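Local structure of hypothetical protein (Clostridium sporogenes ATCC 15579, 4QRK) at residues Glu125-Ile139 and Lys148-Leu162. The protein is of unknown function but, as a right-handed beta-helix protein with a LiaF-like C-terminal region, is thought to take part in cell adhesion. Residues are numbered along the deposited sequence; the frame is centred on the assembly and turned at random.
With CA (calcium ion), chain B.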
loop_
_atom_site.group_PDB
_atom_site.type_symbol
_atom_site.label_atom_id
_atom_site.label_comp_id
_atom_site.label_asym_id
_atom_site.label_seq_id
_atom_site.Cartn_x
_atom_site.Cartn_y
_atom_site.Cartn_z
ATOM N N GLU A 125 -2.220 6.834 -7.345
ATOM C CA GLU A 125 -3.306 6.535 -6.443
ATOM C C GLU A 125 -2.978 5.298 -5.673
ATOM O O GLU A 125 -2.335 4.389 -6.200
ATOM C CB GLU A 125 -4.641 6.394 -7.202
ATOM C CG GLU A 125 -5.812 6.117 -6.269
ATOM C CD GLU A 125 -7.170 6.386 -6.921
ATOM O OE1 GLU A 125 -7.178 6.816 -8.096
ATOM O OE2 GLU A 125 -8.212 6.160 -6.250
ATOM N N LEU A 126 -3.397 5.290 -4.413
ATOM C CA LEU A 126 -3.232 4.145 -3.535
ATOM C C LEU A 126 -4.516 3.947 -2.771
ATOM O O LEU A 126 -5.040 4.899 -2.201
ATOM C CB LEU A 126 -2.136 4.397 -2.534
ATOM C CG LEU A 126 -1.906 3.304 -1.487
ATOM C CD1 LEU A 126 -1.377 2.020 -2.122
ATOM C CD2 LEU A 126 -0.940 3.803 -0.406
ATOM N N ASN A 127 -5.044 2.731 -2.838
ATOM C CA ASN A 127 -6.187 2.307 -2.061
ATOM C C ASN A 127 -5.823 1.066 -1.282
ATOM O O ASN A 127 -5.422 0.051 -1.872
ATOM C CB ASN A 127 -7.382 1.993 -2.974
ATOM C CG ASN A 127 -8.018 3.245 -3.509
ATOM O OD1 ASN A 127 -8.786 3.906 -2.811
ATOM N ND2 ASN A 127 -7.644 3.625 -4.721
ATOM N N VAL A 128 -5.965 1.137 0.036
ATOM C CA VAL A 128 -5.621 0.008 0.906
ATOM C C VAL A 128 -6.793 -0.328 1.779
ATOM O O VAL A 128 -7.313 0.559 2.449
ATOM C CB VAL A 128 -4.456 0.399 1.849
ATOM C CG1 VAL A 128 -4.144 -0.699 2.822
ATOM C CG2 VAL A 128 -3.213 0.696 1.045
ATOM N N GLY A 129 -7.223 -1.589 1.777
ATOM C CA GLY A 129 -8.074 -2.090 2.846
ATOM C C GLY A 129 -7.355 -3.143 3.684
ATOM O O GLY A 129 -6.731 -4.042 3.134
HETATM N N MSE A 130 -7.490 -3.053 5.010
HETATM C CA MSE A 130 -6.884 -4.027 5.911
HETATM C C MSE A 130 -7.946 -4.454 6.924
HETATM O O MSE A 130 -8.738 -3.649 7.405
HETATM C CB MSE A 130 -5.626 -3.447 6.572
HETATM C CG MSE A 130 -5.050 -4.189 7.801
HETATM SE SE MSE A 130 -4.230 -5.932 7.475
HETATM C CE MSE A 130 -2.677 -5.382 6.466
ATOM N N GLY A 131 -8.011 -5.762 7.177
ATOM C CA GLY A 131 -8.976 -6.308 8.133
ATOM C C GLY A 131 -8.449 -6.190 9.566
ATOM O O GLY A 131 -8.922 -5.373 10.363
ATOM N N VAL A 132 -7.448 -7.016 9.878
ATOM C CA VAL A 132 -6.800 -7.031 11.188
ATOM C C VAL A 132 -5.299 -7.003 10.948
ATOM O O VAL A 132 -4.732 -7.968 10.434
ATOM C CB VAL A 132 -7.125 -8.298 11.997
ATOM C CG1 VAL A 132 -6.349 -8.314 13.336
ATOM C CG2 VAL A 132 -8.622 -8.427 12.236
ATOM N N GLY A 133 -4.630 -5.924 11.319
ATOM C CA GLY A 133 -3.183 -5.920 11.173
ATOM C C GLY A 133 -2.610 -4.535 11.180
ATOM O O GLY A 133 -3.216 -3.608 11.678
ATOM N N LYS A 134 -1.446 -4.385 10.597
ATOM C CA LYS A 134 -0.742 -3.108 10.596
ATOM C C LYS A 134 -0.416 -2.695 9.193
ATOM O O LYS A 134 -0.050 -3.520 8.337
ATOM C CB LYS A 134 0.606 -3.204 11.291
ATOM C CG LYS A 134 0.656 -3.600 12.727
ATOM C CD LYS A 134 2.118 -3.402 13.237
ATOM C CE LYS A 134 2.438 -1.897 13.477
ATOM N NZ LYS A 134 3.895 -1.546 13.491
ATOM N N VAL A 135 -0.471 -1.391 8.996
ATOM C CA VAL A 135 -0.059 -0.751 7.766
ATOM C C VAL A 135 1.026 0.280 8.105
ATOM O O VAL A 135 0.826 1.122 8.985
ATOM C CB VAL A 135 -1.222 0.004 7.120
ATOM C CG1 VAL A 135 -0.745 0.822 5.935
ATOM C CG2 VAL A 135 -2.296 -0.943 6.688
ATOM N N ASP A 136 2.162 0.212 7.421
ATOM C CA ASP A 136 3.239 1.238 7.567
ATOM C C ASP A 136 3.670 1.649 6.184
ATOM O O ASP A 136 4.189 0.812 5.417
ATOM C CB ASP A 136 4.466 0.702 8.332
ATOM C CG ASP A 136 4.177 0.399 9.791
ATOM O OD1 ASP A 136 3.681 -0.711 10.093
ATOM O OD2 ASP A 136 4.490 1.259 10.644
ATOM N N LEU A 137 3.454 2.917 5.839
ATOM C CA LEU A 137 3.618 3.394 4.485
ATOM C C LEU A 137 4.428 4.645 4.439
ATOM O O LEU A 137 4.124 5.619 5.168
ATOM C CB LEU A 137 2.265 3.778 3.885
ATOM C CG LEU A 137 1.228 2.775 3.483
ATOM C CD1 LEU A 137 -0.030 3.527 3.094
ATOM C CD2 LEU A 137 1.791 2.003 2.319
ATOM N N ASP A 138 5.452 4.624 3.602
ATOM C CA ASP A 138 6.240 5.800 3.330
ATOM C C ASP A 138 5.762 6.314 2.001
ATOM O O ASP A 138 6.007 5.734 0.951
ATOM C CB ASP A 138 7.728 5.501 3.302
ATOM C CG ASP A 138 8.567 6.759 3.187
ATOM O OD1 ASP A 138 8.063 7.782 2.631
ATOM O OD2 ASP A 138 9.727 6.725 3.655
ATOM N N ILE A 139 5.035 7.411 2.056
ATOM C CA ILE A 139 4.627 8.092 0.832
ATOM C C ILE A 139 5.139 9.515 0.904
ATOM O O ILE A 139 4.412 10.463 0.664
ATOM C CB ILE A 139 3.113 8.050 0.603
ATOM C CG1 ILE A 139 2.374 8.362 1.875
ATOM C CG2 ILE A 139 2.667 6.664 0.210
ATOM C CD1 ILE A 139 0.887 8.685 1.637
ATOM N N LYS A 148 -3.766 10.612 -4.705
ATOM C CA LYS A 148 -4.932 10.289 -3.909
ATOM C C LYS A 148 -4.599 9.034 -3.114
ATOM O O LYS A 148 -4.189 8.042 -3.685
ATOM C CB LYS A 148 -6.115 10.046 -4.858
ATOM C CG LYS A 148 -7.457 10.040 -4.214
ATOM C CD LYS A 148 -8.350 11.139 -4.793
ATOM C CE LYS A 148 -9.608 11.393 -3.932
ATOM N NZ LYS A 148 -9.328 12.110 -2.630
ATOM N N VAL A 149 -4.743 9.093 -1.796
ATOM C CA VAL A 149 -4.500 7.949 -0.935
ATOM C C VAL A 149 -5.704 7.671 -0.063
ATOM O O VAL A 149 -6.166 8.548 0.659
ATOM C CB VAL A 149 -3.273 8.168 -0.040
ATOM C CG1 VAL A 149 -3.065 6.997 0.915
ATOM C CG2 VAL A 149 -2.036 8.373 -0.892
ATOM N N ASN A 150 -6.205 6.445 -0.129
ATOM C CA ASN A 150 -7.329 6.020 0.718
ATOM C C ASN A 150 -6.938 4.789 1.519
ATOM O O ASN A 150 -6.553 3.771 0.940
ATOM C CB ASN A 150 -8.574 5.719 -0.131
ATOM C CG ASN A 150 -8.975 6.913 -1.029
ATOM O OD1 ASN A 150 -9.396 7.952 -0.525
ATOM N ND2 ASN A 150 -8.804 6.773 -2.350
ATOM N N ILE A 151 -7.040 4.878 2.850
ATOM C CA ILE A 151 -6.660 3.739 3.707
ATOM C C ILE A 151 -7.800 3.410 4.661
ATOM O O ILE A 151 -8.312 4.268 5.357
ATOM C CB ILE A 151 -5.383 4.054 4.535
ATOM C CG1 ILE A 151 -4.200 4.358 3.616
ATOM C CG2 ILE A 151 -5.017 2.883 5.373
ATOM C CD1 ILE A 151 -3.078 5.074 4.274
ATOM N N GLU A 152 -8.207 2.158 4.674
ATOM C CA GLU A 152 -9.304 1.756 5.533
ATOM C C GLU A 152 -8.927 0.460 6.270
ATOM O O GLU A 152 -8.620 -0.559 5.639
ATOM C CB GLU A 152 -10.568 1.620 4.680
ATOM C CG GLU A 152 -11.801 1.308 5.489
ATOM C CD GLU A 152 -13.052 1.207 4.644
ATOM O OE1 GLU A 152 -12.931 1.135 3.391
ATOM O OE2 GLU A 152 -14.155 1.202 5.251
ATOM N N GLY A 153 -8.935 0.521 7.603
ATOM C CA GLY A 153 -8.522 -0.572 8.452
ATOM C C GLY A 153 -9.641 -0.950 9.400
ATOM O O GLY A 153 -10.436 -0.114 9.808
ATOM N N GLY A 154 -9.710 -2.225 9.731
ATOM C CA GLY A 154 -10.693 -2.723 10.662
ATOM C C GLY A 154 -10.143 -2.569 12.061
ATOM O O GLY A 154 -10.522 -1.669 12.794
ATOM N N VAL A 155 -9.248 -3.476 12.423
ATOM C CA VAL A 155 -8.606 -3.432 13.720
ATOM C C VAL A 155 -7.091 -3.395 13.483
ATOM O O VAL A 155 -6.505 -4.247 12.782
ATOM C CB VAL A 155 -8.981 -4.676 14.593
ATOM C CG1 VAL A 155 -8.150 -4.714 15.880
ATOM C CG2 VAL A 155 -10.446 -4.669 14.907
ATOM N N GLY A 156 -6.433 -2.420 14.078
ATOM C CA GLY A 156 -4.996 -2.334 13.958
ATOM C C GLY A 156 -4.545 -0.905 13.797
ATOM O O GLY A 156 -5.330 0.030 13.859
ATOM N N GLU A 157 -3.260 -0.759 13.555
ATOM C CA GLU A 157 -2.593 0.537 13.466
ATOM C C GLU A 157 -2.235 0.845 12.031
ATOM O O GLU A 157 -1.940 -0.065 11.248
ATOM C CB GLU A 157 -1.279 0.439 14.272
ATOM C CG GLU A 157 -0.652 1.758 14.686
ATOM C CD GLU A 157 0.304 1.610 15.901
ATOM O OE1 GLU A 157 0.735 0.465 16.187
ATOM O OE2 GLU A 157 0.613 2.631 16.568
ATOM N N ALA A 158 -2.241 2.131 11.692
ATOM C CA ALA A 158 -1.772 2.593 10.393
ATOM C C ALA A 158 -0.787 3.751 10.642
ATOM O O ALA A 158 -1.060 4.633 11.468
ATOM C CB ALA A 158 -2.953 3.048 9.549
ATOM N N THR A 159 0.380 3.698 10.008
ATOM C CA THR A 159 1.384 4.757 10.112
ATOM C C THR A 159 1.765 5.197 8.731
ATOM O O THR A 159 2.083 4.357 7.864
ATOM C CB THR A 159 2.666 4.269 10.784
ATOM O OG1 THR A 159 2.373 3.879 12.107
ATOM C CG2 THR A 159 3.742 5.389 10.838
ATOM N N VAL A 160 1.690 6.501 8.494
ATOM C CA VAL A 160 1.960 7.042 7.183
ATOM C C VAL A 160 2.987 8.171 7.272
ATOM O O VAL A 160 2.831 9.070 8.099
ATOM C CB VAL A 160 0.656 7.554 6.566
ATOM C CG1 VAL A 160 0.849 7.931 5.135
ATOM C CG2 VAL A 160 -0.415 6.456 6.658
ATOM N N TYR A 161 4.036 8.092 6.444
ATOM C CA TYR A 161 5.034 9.149 6.315
ATOM C C TYR A 161 4.760 9.967 5.061
ATOM O O TYR A 161 4.649 9.429 3.981
ATOM C CB TYR A 161 6.469 8.581 6.279
ATOM C CG TYR A 161 6.801 7.761 7.521
ATOM C CD1 TYR A 161 7.297 8.358 8.666
ATOM C CD2 TYR A 161 6.593 6.375 7.530
ATOM C CE1 TYR A 161 7.570 7.588 9.807
ATOM C CE2 TYR A 161 6.845 5.613 8.650
ATOM C CZ TYR A 161 7.332 6.218 9.776
ATOM O OH TYR A 161 7.569 5.419 10.847
ATOM N N LEU A 162 4.689 11.281 5.226
ATOM C CA LEU A 162 4.280 12.196 4.168
ATOM C C LEU A 162 5.370 13.235 3.910
ATOM O O LEU A 162 6.204 13.508 4.762
ATOM C CB LEU A 162 2.956 12.865 4.574
ATOM C CG LEU A 162 1.832 11.833 4.591
ATOM C CD1 LEU A 162 0.700 12.198 5.507
ATOM C CD2 LEU A 162 1.322 11.593 3.217
HETATM CA CA CA B . -15.593 1.001 2.750
HETATM O O HOH W 1 1.332 0.929 12.100
HETATM O O HOH W 2 6.960 2.664 10.601
HETATM O O HOH W 3 -17.714 -0.313 2.211
HETATM O O HOH W 4 -15.529 2.812 1.254
HETATM O O HOH W 5 -15.368 3.548 3.741
HETATM O O HOH W 6 -17.303 1.222 4.687
#
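Glu125 lies alongside Lys148, their side chains pointing the same way, where two successive coils of the right-handed beta-helix stack in parallel, residue for residue. Strands 125-130 and 148-153 run side by side in one sheet; beyond matching corners at 131-133 and 154-156, 134-138 and 157-162 pair in the other, and both pairs of axes approach to 4.7 Å. Leu126 and Val149 face the interior between the sheets, CD2 to CG1. On the outer face Asn127 and Asn150 form a short amide ladder: their planes are 22° apart, and Asn150 ND2 donates to Asn127 OD1 at 2.9 Å from above the carbonyl plane. Asn127 turns its own ND2 to Glu125 OE2 (3.0 Å), which fixes the orientation of its amide, while Asn150 also touches Asn207 of the neighbouring strand 203-210. Beside Gly129, the extended chain of Glu152 carries its carboxylate outward to a calcium ion, bound through both oxygens, OE1 at 2.7 Å, with four waters among its other ligands. At the corner, Gly131 O accepts a bond from Val155 N, and Val155 O one from Gly133 N; the side chains of Val132 and Val155 lie next to each other on the outside of the bend. Lys134 NZ forms a long salt bridge with Asp136 OD1 within its own strand. Val135 packs beside Ala158 on the inner face. Asp136 OD2 lies 3.5 Å from Thr159 CB, and a water joins the same oxygen to Tyr161 OH. In the core Leu137 reaches across from the other sheet to meet Ile151 tip to tip, CD1 to CD1 at 3.6 Å. Asp138, hydrogen-bonded through OD1 to Ser140 and salt-bridged through OD2 to Lys220, crosses Tyr161 at about a right angle. Ile139 packs at this end of the core: with chi1 at 45°, CG1 stands between the backbone N and carbonyl carbon, and its CD1 presses tightly on Leu162 CD2 at 3.3 Å.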